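Tetratricopeptide TPR_2 repeat protein (Thermobaculum terrenum, PDB 5DJS) is a tetratricopeptide-repeat protein that joins helical repeats to a GT-B-type glycosyltransferase family 41 region and holds uridine-5'-diphosphate in the model. Local coordinates at residues N312-D324 with P399-D411. The protein carries 1 engineered substitution. Numbering follows the deposited sequence.
Sequences NPPPDLPGWAPAD and PRTDLLATYNDID. With UDP (uridine-5'-diphosphate), chain E.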
loop_
_atom_site.group_PDB
_atom_site.type_symbol
_atom_site.label_atom_id
_atom_site.label_comp_id
_atom_site.label_asym_id
_atom_site.label_seq_id
_atom_site.Cartn_x
_atom_site.Cartn_y
_atom_site.Cartn_z
ATOM N N ASN A 312 8.237 -7.439 14.408
ATOM C CA ASN A 312 9.505 -8.184 14.446
ATOM C C ASN A 312 10.264 -8.069 13.120
ATOM O O ASN A 312 9.665 -8.236 12.059
ATOM C CB ASN A 312 9.277 -9.661 14.813
ATOM C CG ASN A 312 8.492 -10.416 13.756
ATOM O OD1 ASN A 312 7.388 -10.021 13.406
ATOM N ND2 ASN A 312 9.071 -11.478 13.222
ATOM N N PRO A 313 11.581 -7.790 13.168
ATOM C CA PRO A 313 12.332 -7.526 11.940
ATOM C C PRO A 313 12.774 -8.796 11.233
ATOM O O PRO A 313 12.794 -9.851 11.852
ATOM C CB PRO A 313 13.560 -6.799 12.460
ATOM C CG PRO A 313 13.839 -7.505 13.742
ATOM C CD PRO A 313 12.487 -7.840 14.330
ATOM N N PRO A 314 13.167 -8.693 9.955
ATOM C CA PRO A 314 13.669 -9.878 9.267
ATOM C C PRO A 314 15.028 -10.338 9.828
ATOM O O PRO A 314 15.688 -9.579 10.553
ATOM C CB PRO A 314 13.791 -9.412 7.807
ATOM C CG PRO A 314 13.995 -7.942 7.903
ATOM C CD PRO A 314 13.181 -7.500 9.085
ATOM N N PRO A 315 15.442 -11.578 9.503
ATOM C CA PRO A 315 16.723 -12.071 10.011
ATOM C C PRO A 315 17.942 -11.353 9.399
ATOM O O PRO A 315 18.909 -11.091 10.113
ATOM C CB PRO A 315 16.700 -13.560 9.639
ATOM C CG PRO A 315 15.812 -13.638 8.438
ATOM C CD PRO A 315 14.787 -12.553 8.603
ATOM N N ASP A 316 17.873 -11.003 8.112
ATOM C CA ASP A 316 19.002 -10.387 7.387
ATOM C C ASP A 316 19.121 -8.855 7.587
ATOM O O ASP A 316 19.431 -8.121 6.639
ATOM C CB ASP A 316 18.923 -10.752 5.882
ATOM C CG ASP A 316 17.664 -10.203 5.186
ATOM O OD1 ASP A 316 16.637 -9.987 5.866
ATOM O OD2 ASP A 316 17.701 -9.994 3.954
ATOM N N LEU A 317 18.925 -8.383 8.823
ATOM C CA LEU A 317 18.883 -6.943 9.116
ATOM C C LEU A 317 20.306 -6.372 9.124
ATOM O O LEU A 317 21.158 -6.916 9.829
ATOM C CB LEU A 317 18.217 -6.680 10.473
ATOM C CG LEU A 317 17.511 -5.325 10.602
ATOM C CD1 LEU A 317 16.221 -5.337 9.799
ATOM C CD2 LEU A 317 17.214 -4.981 12.052
ATOM N N PRO A 318 20.571 -5.284 8.356
ATOM C CA PRO A 318 21.946 -4.767 8.194
ATOM C C PRO A 318 22.750 -4.527 9.462
ATOM O O PRO A 318 23.976 -4.678 9.436
ATOM C CB PRO A 318 21.733 -3.436 7.479
ATOM C CG PRO A 318 20.539 -3.688 6.644
ATOM C CD PRO A 318 19.630 -4.517 7.516
ATOM N N GLY A 319 22.087 -4.144 10.552
ATOM C CA GLY A 319 22.788 -3.900 11.809
ATOM C C GLY A 319 23.412 -2.511 11.818
ATOM O O GLY A 319 23.948 -2.022 10.809
ATOM N N TRP A 320 23.359 -1.891 12.989
ATOM C CA TRP A 320 23.569 -0.456 13.122
ATOM C C TRP A 320 25.041 -0.104 12.967
ATOM O O TRP A 320 25.915 -0.885 13.339
ATOM C CB TRP A 320 23.063 0.024 14.485
ATOM C CG TRP A 320 21.595 -0.202 14.742
ATOM C CD1 TRP A 320 20.718 -0.956 13.998
ATOM C CD2 TRP A 320 20.841 0.307 15.844
ATOM N NE1 TRP A 320 19.469 -0.924 14.565
ATOM C CE2 TRP A 320 19.514 -0.158 15.700
ATOM C CE3 TRP A 320 21.157 1.114 16.942
ATOM C CZ2 TRP A 320 18.505 0.154 16.612
ATOM C CZ3 TRP A 320 20.151 1.432 17.851
ATOM C CH2 TRP A 320 18.841 0.948 17.680
ATOM N N ALA A 321 25.298 1.076 12.412
ATOM C CA ALA A 321 26.655 1.609 12.267
ATOM C C ALA A 321 26.937 2.521 13.467
ATOM O O ALA A 321 26.005 2.875 14.209
ATOM C CB ALA A 321 26.783 2.372 10.956
ATOM N N PRO A 322 28.212 2.920 13.673
ATOM C CA PRO A 322 28.496 3.862 14.776
ATOM C C PRO A 322 28.080 5.345 14.519
ATOM O O PRO A 322 28.630 6.241 15.161
ATOM C CB PRO A 322 30.019 3.704 14.976
ATOM C CG PRO A 322 30.537 3.227 13.659
ATOM C CD PRO A 322 29.452 2.372 13.079
ATOM N N ALA A 323 27.085 5.575 13.644
ATOM C CA ALA A 323 26.694 6.900 13.107
ATOM C C ALA A 323 27.667 7.368 12.012
ATOM O O ALA A 323 28.859 7.498 12.282
ATOM C CB ALA A 323 26.557 7.953 14.213
ATOM N N ASP A 324 27.156 7.598 10.792
ATOM C CA ASP A 324 27.934 8.093 9.624
ATOM C C ASP A 324 28.785 6.982 8.995
ATOM O O ASP A 324 29.726 6.474 9.596
ATOM C CB ASP A 324 28.758 9.372 9.965
ATOM C CG ASP A 324 29.736 9.784 8.859
ATOM O OD1 ASP A 324 29.368 9.753 7.667
ATOM O OD2 ASP A 324 30.880 10.159 9.199
ATOM N N PRO A 399 17.485 -2.290 -3.514
ATOM C CA PRO A 399 17.077 -3.491 -2.776
ATOM C C PRO A 399 16.779 -3.202 -1.296
ATOM O O PRO A 399 17.231 -2.186 -0.757
ATOM C CB PRO A 399 18.291 -4.421 -2.916
ATOM C CG PRO A 399 18.935 -4.015 -4.200
ATOM C CD PRO A 399 18.682 -2.538 -4.348
ATOM N N ARG A 400 16.023 -4.097 -0.666
ATOM C CA ARG A 400 15.522 -3.911 0.712
ATOM C C ARG A 400 16.636 -3.665 1.749
ATOM O O ARG A 400 16.600 -2.653 2.444
ATOM C CB ARG A 400 14.641 -5.111 1.106
ATOM C CG ARG A 400 14.309 -5.286 2.589
ATOM C CD ARG A 400 12.899 -4.861 3.001
ATOM N NE ARG A 400 12.319 -5.861 3.917
ATOM C CZ ARG A 400 11.373 -5.640 4.834
ATOM N NH1 ARG A 400 10.846 -4.431 5.019
ATOM N NH2 ARG A 400 10.948 -6.655 5.590
ATOM N N THR A 401 17.605 -4.574 1.852
ATOM C CA THR A 401 18.697 -4.435 2.835
ATOM C C THR A 401 19.636 -3.267 2.530
ATOM O O THR A 401 20.186 -2.669 3.457
ATOM C CB THR A 401 19.556 -5.714 2.974
ATOM O OG1 THR A 401 20.043 -6.110 1.690
ATOM C CG2 THR A 401 18.753 -6.855 3.602
ATOM N N ASP A 402 19.832 -2.956 1.246
ATOM C CA ASP A 402 20.585 -1.763 0.851
ATOM C C ASP A 402 19.891 -0.486 1.339
ATOM O O ASP A 402 20.565 0.451 1.767
ATOM C CB ASP A 402 20.800 -1.703 -0.674
ATOM C CG ASP A 402 21.798 -2.752 -1.181
ATOM O OD1 ASP A 402 22.140 -3.682 -0.426
ATOM O OD2 ASP A 402 22.240 -2.649 -2.346
ATOM N N LEU A 403 18.557 -0.457 1.284
ATOM C CA LEU A 403 17.786 0.703 1.754
ATOM C C LEU A 403 17.811 0.818 3.269
ATOM O O LEU A 403 18.009 1.910 3.810
ATOM C CB LEU A 403 16.335 0.647 1.270
ATOM C CG LEU A 403 15.425 1.826 1.671
ATOM C CD1 LEU A 403 15.498 2.979 0.673
ATOM C CD2 LEU A 403 13.989 1.357 1.846
ATOM N N LEU A 404 17.584 -0.297 3.949
ATOM C CA LEU A 404 17.757 -0.359 5.406
ATOM C C LEU A 404 19.129 0.195 5.856
ATOM O O LEU A 404 19.218 0.985 6.803
ATOM C CB LEU A 404 17.577 -1.805 5.904
ATOM C CG LEU A 404 16.239 -2.348 6.446
ATOM C CD1 LEU A 404 15.067 -1.393 6.317
ATOM C CD2 LEU A 404 15.910 -3.693 5.812
ATOM N N ALA A 405 20.184 -0.210 5.153
ATOM C CA ALA A 405 21.550 0.218 5.465
ATOM C C ALA A 405 21.746 1.736 5.360
ATOM O O ALA A 405 22.524 2.285 6.134
ATOM C CB ALA A 405 22.563 -0.518 4.585
ATOM N N THR A 406 21.041 2.414 4.440
ATOM C CA THR A 406 21.165 3.888 4.288
ATOM C C THR A 406 20.480 4.685 5.403
ATOM O O THR A 406 20.616 5.899 5.444
ATOM C CB THR A 406 20.647 4.433 2.923
ATOM O OG1 THR A 406 19.233 4.232 2.819
ATOM C CG2 THR A 406 21.366 3.788 1.738
ATOM N N TYR A 407 19.725 4.028 6.280
ATOM C CA TYR A 407 19.261 4.687 7.513
ATOM C C TYR A 407 20.402 5.030 8.481
ATOM O O TYR A 407 20.263 5.950 9.296
ATOM C CB TYR A 407 18.213 3.847 8.244
ATOM C CG TYR A 407 16.803 4.056 7.750
ATOM C CD1 TYR A 407 16.102 5.219 8.064
ATOM C CD2 TYR A 407 16.154 3.080 6.983
ATOM C CE1 TYR A 407 14.801 5.409 7.630
ATOM C CE2 TYR A 407 14.850 3.267 6.536
ATOM C CZ TYR A 407 14.181 4.432 6.871
ATOM O OH TYR A 407 12.901 4.620 6.436
ATOM N N ASN A 408 21.512 4.295 8.389
ATOM C CA ASN A 408 22.724 4.606 9.162
ATOM C C ASN A 408 23.251 6.014 8.915
ATOM O O ASN A 408 23.822 6.617 9.830
ATOM C CB ASN A 408 23.843 3.599 8.871
ATOM C CG ASN A 408 23.612 2.254 9.543
ATOM O OD1 ASN A 408 23.042 2.185 10.629
ATOM N ND2 ASN A 408 24.090 1.182 8.914
ATOM N N ASP A 409 23.048 6.523 7.693
ATOM C CA ASP A 409 23.413 7.893 7.324
ATOM C C ASP A 409 22.314 8.941 7.573
ATOM O O ASP A 409 22.476 10.089 7.158
ATOM C CB ASP A 409 23.849 7.924 5.854
ATOM C CG ASP A 409 24.962 6.910 5.542
ATOM O OD1 ASP A 409 25.730 6.539 6.458
ATOM O OD2 ASP A 409 25.066 6.480 4.375
ATOM N N ILE A 410 21.231 8.563 8.266
ATOM C CA ILE A 410 20.101 9.458 8.565
ATOM C C ILE A 410 19.984 9.641 10.071
ATOM O O ILE A 410 19.984 8.669 10.818
ATOM C CB ILE A 410 18.750 8.876 8.066
ATOM C CG1 ILE A 410 18.799 8.545 6.569
ATOM C CG2 ILE A 410 17.574 9.822 8.351
ATOM C CD1 ILE A 410 19.009 9.730 5.650
ATOM N N ASP A 411 19.826 10.886 10.502
ATOM C CA ASP A 411 19.688 11.208 11.927
ATOM C C ASP A 411 18.234 11.144 12.391
ATOM O O ASP A 411 17.946 10.646 13.480
ATOM C CB ASP A 411 20.251 12.605 12.212
ATOM C CG ASP A 411 21.689 12.750 11.767
ATOM O OD1 ASP A 411 22.533 11.986 12.276
ATOM O OD2 ASP A 411 21.973 13.610 10.901
HETATM N N1 UDP E . 11.439 -0.097 -0.818
HETATM C C2 UDP E . 12.578 -0.516 -1.564
HETATM N N3 UDP E . 13.290 0.387 -2.265
HETATM C C4 UDP E . 12.947 1.685 -2.272
HETATM C C5 UDP E . 11.847 2.134 -1.553
HETATM C C6 UDP E . 11.101 1.214 -0.826
HETATM O O2 UDP E . 12.939 -1.717 -1.590
HETATM O O4 UDP E . 13.614 2.503 -2.924
HETATM C "C1'" UDP E . 10.655 -1.081 -0.040
HETATM C "C2'" UDP E . 10.766 -0.755 1.437
HETATM O "O2'" UDP E . 10.997 -1.988 2.123
HETATM C "C3'" UDP E . 9.447 -0.070 1.777
HETATM C "C4'" UDP E . 8.458 -0.562 0.722
HETATM O "O4'" UDP E . 9.252 -1.076 -0.357
HETATM O "O3'" UDP E . 8.995 -0.368 3.091
HETATM C "C5'" UDP E . 7.500 0.486 0.154
HETATM O "O5'" UDP E . 7.100 1.466 1.111
HETATM P PA UDP E . 6.361 2.817 0.607
HETATM O O1A UDP E . 5.093 2.390 -0.092
HETATM O O2A UDP E . 7.395 3.640 -0.127
HETATM O O3A UDP E . 5.965 3.671 1.925
HETATM P PB UDP E . 5.084 3.104 3.156
HETATM O O1B UDP E . 5.683 1.780 3.530
HETATM O O2B UDP E . 5.305 4.116 4.232
HETATM O O3B UDP E . 3.670 3.049 2.631
#
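P318 lies against the helix 400-405, its ring crossing the side chain of L404 at about a right angle. CG of P318 sits 3.6 Å from CB of L404, and P318 CB lies 4.2 Å from A405 CB. L317 adds a looser apolar touch, its CD1 lying 4.3 Å from L404 CD2. Further along, A321 CB lies 3.5 Å from N408 CG.

One hydrogen bond ties the segments together: A321 N donates to N408 OD1 (3.1 Å, 154° at the hydrogen). The donor stands above the carbonyl plane, 62° out of it and not on a lone pair. With CG of N408 beside its own backbone N (chi1 -75°), the amide extends toward the backbone of 320-321.

Across the contact, the polar ends of D316 and R400 touch carbon. D316 OD2 approaches the methyl CG2 of T401 at 3.3 Å, and P314 CG meets the R400 guanidinium obliquely, 4.0 Å from NH2. That guanidinium has its salt bridge with E427 and a cation-pi contact with Y179, while UDP O2' lies at its edge. W320 NE1 hydrogen-bonds W430 O outside the two segments.

The proline-rich loop between strands 300-304 and 332-335, which belong to the two parallel sheets, thus runs along helix 400-405 beside the UDP pocket to which R400 and L403 belong, consistent with a GT-B fold of two Rossmann-like domains.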